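Local coordinates for chitin oligosaccharide binding protein NagB2 (Paenibacillus sp. FPU-7, PDB 7EHU) that binds short chitin oligosaccharides such as N,N'-diacetylchitobiose and N,N',N''-triacetylchitotriose as an extracellular solute-binding protein, probably for delivery to a transporter, at residues A390-Q393 and P394-V398; G223-K226 and W227-A231. All coordinates share one frame; numbering follows the deposited sequence.

Contact 1: A390-Q393 and P394-V398; sequences ALVQ and PKVKV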
ATOM      1  N   ALA A 390       0.729   9.417  -1.317  1.00  9.13           N
ATOM      2  CA  ALA A 390       0.763   9.886  -2.692  1.00  9.15           C
ATOM      3  C   ALA A 390       0.708  11.408  -2.772  1.00  9.70           C
ATOM      4  O   ALA A 390       1.120  11.984  -3.790  1.00 10.04           O
ATOM      5  CB  ALA A 390      -0.421   9.320  -3.476  1.00 11.13           C
ATOM      6  N   LEU A 391       0.227  12.065  -1.711  1.00  9.83           N
ATOM      7  CA  LEU A 391      -0.186  13.465  -1.750  1.00 10.81           C
ATOM      8  C   LEU A 391       0.681  14.400  -0.926  1.00 11.46           C
ATOM      9  O   LEU A 391       0.496  15.623  -1.026  1.00 14.10           O
ATOM     10  CB  LEU A 391      -1.620  13.588  -1.206  1.00 11.95           C
ATOM     11  CG  LEU A 391      -2.678  12.695  -1.844  1.00 12.86           C
ATOM     12  CD1 LEU A 391      -4.032  12.881  -1.186  1.00 12.84           C
ATOM     13  CD2 LEU A 391      -2.763  12.972  -3.337  1.00 13.44           C
ATOM     14  N   VAL A 392       1.543  13.879  -0.055  1.00 10.99           N
ATOM     15  CA  VAL A 392       2.370  14.708   0.804  1.00 12.08           C
ATOM     16  C   VAL A 392       3.831  14.361   0.569  1.00 11.33           C
ATOM     17  O   VAL A 392       4.181  13.279   0.095  1.00 11.00           O
ATOM     18  CB  VAL A 392       2.015  14.626   2.307  1.00 12.67           C
ATOM     19  CG1 VAL A 392       0.554  14.946   2.543  1.00 13.11           C
ATOM     20  CG2 VAL A 392       2.378  13.265   2.872  1.00 13.03           C
ATOM     21  N   GLN A 393       4.682  15.299   0.930  1.00 11.55           N
ATOM     22  CA  GLN A 393       6.102  15.145   0.718  1.00 12.57           C
ATOM     23  C   GLN A 393       6.652  14.031   1.612  1.00 11.98           C
ATOM     24  O   GLN A 393       6.133  13.800   2.710  1.00 11.87           O
ATOM     25  CB  GLN A 393       6.796  16.458   1.059  1.00 14.08           C
ATOM     26  CG  GLN A 393       6.388  17.662   0.191  1.00 16.23           C
ATOM     27  CD  GLN A 393       5.160  18.495   0.723  1.00 17.94           C
ATOM     28  OE1 GLN A 393       4.231  17.980   1.394  1.00 18.15           O
ATOM     29  NE2 GLN A 393       5.170  19.800   0.410  1.00 18.18           N
ATOM     30  N   PRO A 394       7.715  13.329   1.161  1.00 12.41           N
ATOM     31  CA  PRO A 394       8.307  12.257   1.980  1.00 13.41           C
ATOM     32  C   PRO A 394       8.608  12.655   3.414  1.00 12.77           C
ATOM     33  O   PRO A 394       8.353  11.880   4.346  1.00 13.05           O
ATOM     34  CB  PRO A 394       9.573  11.900   1.184  1.00 13.76           C
ATOM     35  CG  PRO A 394       9.163  12.115  -0.230  1.00 15.45           C
ATOM     36  CD  PRO A 394       8.311  13.369  -0.187  1.00 13.81           C
ATOM     37  N   LYS A 395       9.123  13.859   3.625  1.00 13.72           N
ATOM     38  CA  LYS A 395       9.405  14.301   4.982  1.00 14.85           C
ATOM     39  C   LYS A 395       8.149  14.348   5.848  1.00 14.05           C
ATOM     40  O   LYS A 395       8.200  14.044   7.053  1.00 14.01           O
ATOM     41  CB  LYS A 395      10.046  15.684   4.946  1.00 17.75           C
ATOM     42  CG  LYS A 395      10.348  16.125   6.324  1.00 22.06           C
ATOM     43  CD  LYS A 395      11.401  15.389   7.068  1.00 26.77           C
ATOM     44  CE  LYS A 395      11.487  16.078   8.434  1.00 30.10           C
ATOM     45  NZ  LYS A 395      11.858  17.476   8.458  1.00 32.12           N
ATOM     46  N   VAL A 396       7.028  14.775   5.268  1.00 12.66           N
ATOM     47  CA  VAL A 396       5.765  14.815   5.999  1.00 12.52           C
ATOM     48  C   VAL A 396       5.328  13.399   6.364  1.00 11.77           C
ATOM     49  O   VAL A 396       4.923  13.125   7.501  1.00 12.87           O
ATOM     50  CB  VAL A 396       4.698  15.560   5.160  1.00 13.01           C
ATOM     51  CG1 VAL A 396       3.321  15.508   5.824  1.00 14.33           C
ATOM     52  CG2 VAL A 396       5.114  17.009   4.892  1.00 13.51           C
ATOM     53  N   LYS A 397       5.420  12.478   5.408  1.00 10.39           N
ATOM     54  CA  LYS A 397       5.061  11.088   5.662  1.00 10.58           C
ATOM     55  C   LYS A 397       5.864  10.505   6.820  1.00 11.41           C
ATOM     56  O   LYS A 397       5.298   9.891   7.734  1.00 11.21           O
ATOM     57  CB  LYS A 397       5.280  10.241   4.408  1.00 10.71           C
ATOM     58  CG  LYS A 397       4.909   8.796   4.565  1.00 10.29           C
ATOM     59  CD  LYS A 397       5.390   7.937   3.406  1.00 10.10           C
ATOM     60  CE  LYS A 397       6.849   7.584   3.505  1.00 10.69           C
ATOM     61  NZ  LYS A 397       7.227   6.705   2.389  1.00 12.08           N
ATOM     62  N   VAL A 398       7.193  10.635   6.772  1.00 12.06           N
ATOM     63  CA  VAL A 398       8.042  10.045   7.806  0.58 12.92           C
ATOM     64  C   VAL A 398       7.757  10.690   9.161  1.00 12.58           C
ATOM     65  O   VAL A 398       7.761  10.026  10.207  1.00 13.17           O
ATOM     66  CB  VAL A 398       9.518  10.147   7.364  0.58 15.36           C
ATOM     67  CG1 VAL A 398      10.483   9.698   8.450  0.58 15.68           C
ATOM     68  CG2 VAL A 398       9.748   9.313   6.096  0.58 16.22           C
TER
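V392 and V396 press their methyl groups together just where the chain turns from loop into helix. CG2 of V392 meets CG1 of V396 at 3.8 Å, and the two side chains cross at about a right angle. With chi1 at 174°, V396 has CG1 anti to its backbone N, which turns that methyl to V392 and leaves CG2 on the side of Q393; there CG2 lies 3.7 Å from OE1 of Q393. The Q393 side chain leaves the backbone with CG anti to the carbonyl carbon and then bends at chi2 (89°), and its amide is held at both ends by the C-terminal helix 414-430: OE1 by Q425, NE2 by N429.

Q393 is the N-cap residue of helix 394-408, and P394 takes the first position of the helix, where a missing amide hydrogen costs no helical bond. The carbonyl of Q393 starts the helical bonding. K397 N donates to Q393 O at 3.1 Å, while V396 N reaches the same oxygen at 2.9 Å in a weak, strongly bent bond. The end of the K397 side chain leads away from the loop, and its NZ forms a salt bridge with D78; the side chain comes within about 5 Å of a bound NAG in the sugar pocket.

Contact 2: G223-K226 and W227-A231; sequences GTTK and WTDPA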
ATOM      1  N   GLY A 223      -1.792  23.849   0.890  1.00 21.25           N
ATOM      2  CA  GLY A 223      -2.032  24.893   1.866  1.00 22.78           C
ATOM      3  C   GLY A 223      -3.477  25.277   2.044  1.00 23.98           C
ATOM      4  O   GLY A 223      -3.757  26.276   2.711  1.00 25.82           O
ATOM      5  N   THR A 224      -4.404  24.531   1.451  1.00 23.12           N
ATOM      6  CA  THR A 224      -5.821  24.866   1.528  1.00 22.97           C
ATOM      7  C   THR A 224      -6.526  24.210   2.709  1.00 22.76           C
ATOM      8  O   THR A 224      -7.631  24.634   3.073  1.00 24.61           O
ATOM      9  CB  THR A 224      -6.510  24.436   0.232  1.00 23.41           C
ATOM     10  OG1 THR A 224      -6.375  23.016   0.087  1.00 23.14           O
ATOM     11  CG2 THR A 224      -5.890  25.127  -0.966  1.00 24.64           C
ATOM     12  N   THR A 225      -5.921  23.187   3.299  1.00 21.07           N
ATOM     13  CA  THR A 225      -6.383  22.533   4.512  1.00 19.65           C
ATOM     14  C   THR A 225      -5.172  22.346   5.414  1.00 19.12           C
ATOM     15  O   THR A 225      -4.029  22.488   4.979  1.00 19.11           O
ATOM     16  CB  THR A 225      -7.013  21.177   4.178  1.00 20.34           C
ATOM     17  OG1 THR A 225      -5.980  20.330   3.656  1.00 21.56           O
ATOM     18  CG2 THR A 225      -8.138  21.325   3.161  1.00 21.61           C
ATOM     19  N   LYS A 226      -5.413  22.028   6.682  1.00 18.67           N
ATOM     20  CA  LYS A 226      -4.336  21.862   7.643  1.00 18.84           C
ATOM     21  C   LYS A 226      -4.561  20.609   8.474  1.00 17.45           C
ATOM     22  O   LYS A 226      -5.702  20.217   8.755  1.00 17.61           O
ATOM     23  CB  LYS A 226      -4.261  23.055   8.602  1.00 21.77           C
ATOM     24  CG  LYS A 226      -3.903  24.371   7.935  1.00 25.56           C
ATOM     25  CD  LYS A 226      -3.793  25.491   8.973  1.00 28.53           C
ATOM     26  CE  LYS A 226      -3.903  26.862   8.338  1.00 31.40           C
ATOM     27  NZ  LYS A 226      -2.735  27.138   7.468  1.00 33.75           N
ATOM     28  N   TRP A 227      -3.448  20.025   8.920  1.00 16.47           N
ATOM     29  CA  TRP A 227      -3.518  18.887   9.829  1.00 15.02           C
ATOM     30  C   TRP A 227      -4.241  19.268  11.114  1.00 15.40           C
ATOM     31  O   TRP A 227      -4.855  18.407  11.761  1.00 15.61           O
ATOM     32  CB  TRP A 227      -2.102  18.413  10.149  1.00 15.04           C
ATOM     33  CG  TRP A 227      -1.394  17.787   8.982  1.00 14.19           C
ATOM     34  CD1 TRP A 227      -0.575  18.409   8.085  1.00 14.01           C
ATOM     35  CD2 TRP A 227      -1.418  16.407   8.604  1.00 13.72           C
ATOM     36  NE1 TRP A 227      -0.089  17.504   7.168  1.00 14.11           N
ATOM     37  CE2 TRP A 227      -0.602  16.271   7.463  1.00 13.65           C
ATOM     38  CE3 TRP A 227      -2.064  15.272   9.109  1.00 13.64           C
ATOM     39  CZ2 TRP A 227      -0.400  15.050   6.837  1.00 12.78           C
ATOM     40  CZ3 TRP A 227      -1.865  14.064   8.477  1.00 14.29           C
ATOM     41  CH2 TRP A 227      -1.051  13.963   7.352  1.00 12.74           C
ATOM     42  N   THR A 228      -4.186  20.556  11.484  1.00 17.50           N
ATOM     43  CA  THR A 228      -4.822  21.049  12.696  1.00 18.56           C
ATOM     44  C   THR A 228      -6.321  21.295  12.540  1.00 19.95           C
ATOM     45  O   THR A 228      -6.974  21.665  13.524  1.00 20.74           O
ATOM     46  CB  THR A 228      -4.148  22.363  13.125  1.00 19.49           C
ATOM     47  OG1 THR A 228      -4.103  23.238  11.994  1.00 20.95           O
ATOM     48  CG2 THR A 228      -2.729  22.134  13.655  1.00 20.08           C
ATOM     49  N   ASP A 229      -6.880  21.128  11.347  1.00 18.97           N
ATOM     50  CA  ASP A 229      -8.317  21.297  11.177  1.00 19.08           C
ATOM     51  C   ASP A 229      -9.053  20.366  12.137  1.00 19.41           C
ATOM     52  O   ASP A 229      -8.671  19.197  12.282  1.00 18.14           O
ATOM     53  CB  ASP A 229      -8.681  20.977   9.726  1.00 21.35           C
ATOM     54  CG  ASP A 229      -8.255  22.081   8.754  1.00 23.65           C
ATOM     55  OD1 ASP A 229      -8.356  21.851   7.525  1.00 24.52           O
ATOM     56  OD2 ASP A 229      -7.848  23.180   9.212  1.00 24.77           O
ATOM     57  N   PRO A 230     -10.103  20.845  12.813  1.00 19.47           N
ATOM     58  CA  PRO A 230     -10.750  20.011  13.838  1.00 19.74           C
ATOM     59  C   PRO A 230     -11.166  18.633  13.360  1.00 19.07           C
ATOM     60  O   PRO A 230     -11.075  17.665  14.129  1.00 18.95           O
ATOM     61  CB  PRO A 230     -11.965  20.855  14.246  1.00 21.42           C
ATOM     62  CG  PRO A 230     -11.529  22.257  14.040  1.00 21.90           C
ATOM     63  CD  PRO A 230     -10.662  22.213  12.790  1.00 20.85           C
ATOM     64  N   ALA A 231     -11.650  18.520  12.121  1.00 17.74           N
ATOM     65  CA  ALA A 231     -12.103  17.222  11.633  1.00 18.02           C
ATOM     66  C   ALA A 231     -10.934  16.270  11.415  1.00 16.82           C
ATOM     67  O   ALA A 231     -11.108  15.053  11.542  1.00 17.38           O
ATOM     68  CB  ALA A 231     -12.896  17.383  10.335  1.00 19.00           C
TER
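A type I beta turn from K226 to D229 leads straight into helix 230-244, with D229 in the N-cap position. Its closing bond runs from D229 N to K226 O and is 3.0 Å long. D229 also folds its side chain back over the turn. Its CG is anti to the carbonyl carbon (chi1 -74°), which brings the carboxylate to the main chain of K226, and OD1 accepts from K226 N at 3.1 Å. That bond is almost straight at the hydrogen (174°), yet the N-H meets OD1 from above the carboxylate plane. K226 is therefore gripped through both its N and its O by the one residue, D229; although D229 sits at the N-cap, its side chain makes no capping bond.

T225 lies beside the same carboxylate, its CB 3.7 Å from OD1 of D229, and turns its hydroxyl to the carbonyl of A216. At the second position of the turn, the indole of W227 is buried, and F220 stacks on its ring. Q422 and Q425, both on helix 414-430, bond to the backbone N and to NE1 of W227 respectively. The aliphatic part of K226 runs on the outer side, and NZ of K226 is 6.7 Å from OD2 of D229, too far for a salt bridge. The K226 side chain crosses T228 obliquely, and OG1 of T228 rests 3.4 Å from CB of K226.

In the fold
Following the chain from the N terminus, contact 2 comes first: helix 214-219 ends, the chain passes G223 at a Schellman motif, and the turn at 226-229 closes the loop to helix 230-244. Contact 1 comes much later, after strand 383-385, where the loop through 390-393 gives way to helix 394-408. The two are in series, neither nested nor crossed, with centres about 15 Å apart. They nevertheless touch, V396 CG1 packing on W227 CZ2 at 3.9 Å. Both lean on helix 414-430, where Q425 reaches the Q393 amide and the W227 indole, so that the C-terminal helix ties the two helix starts together.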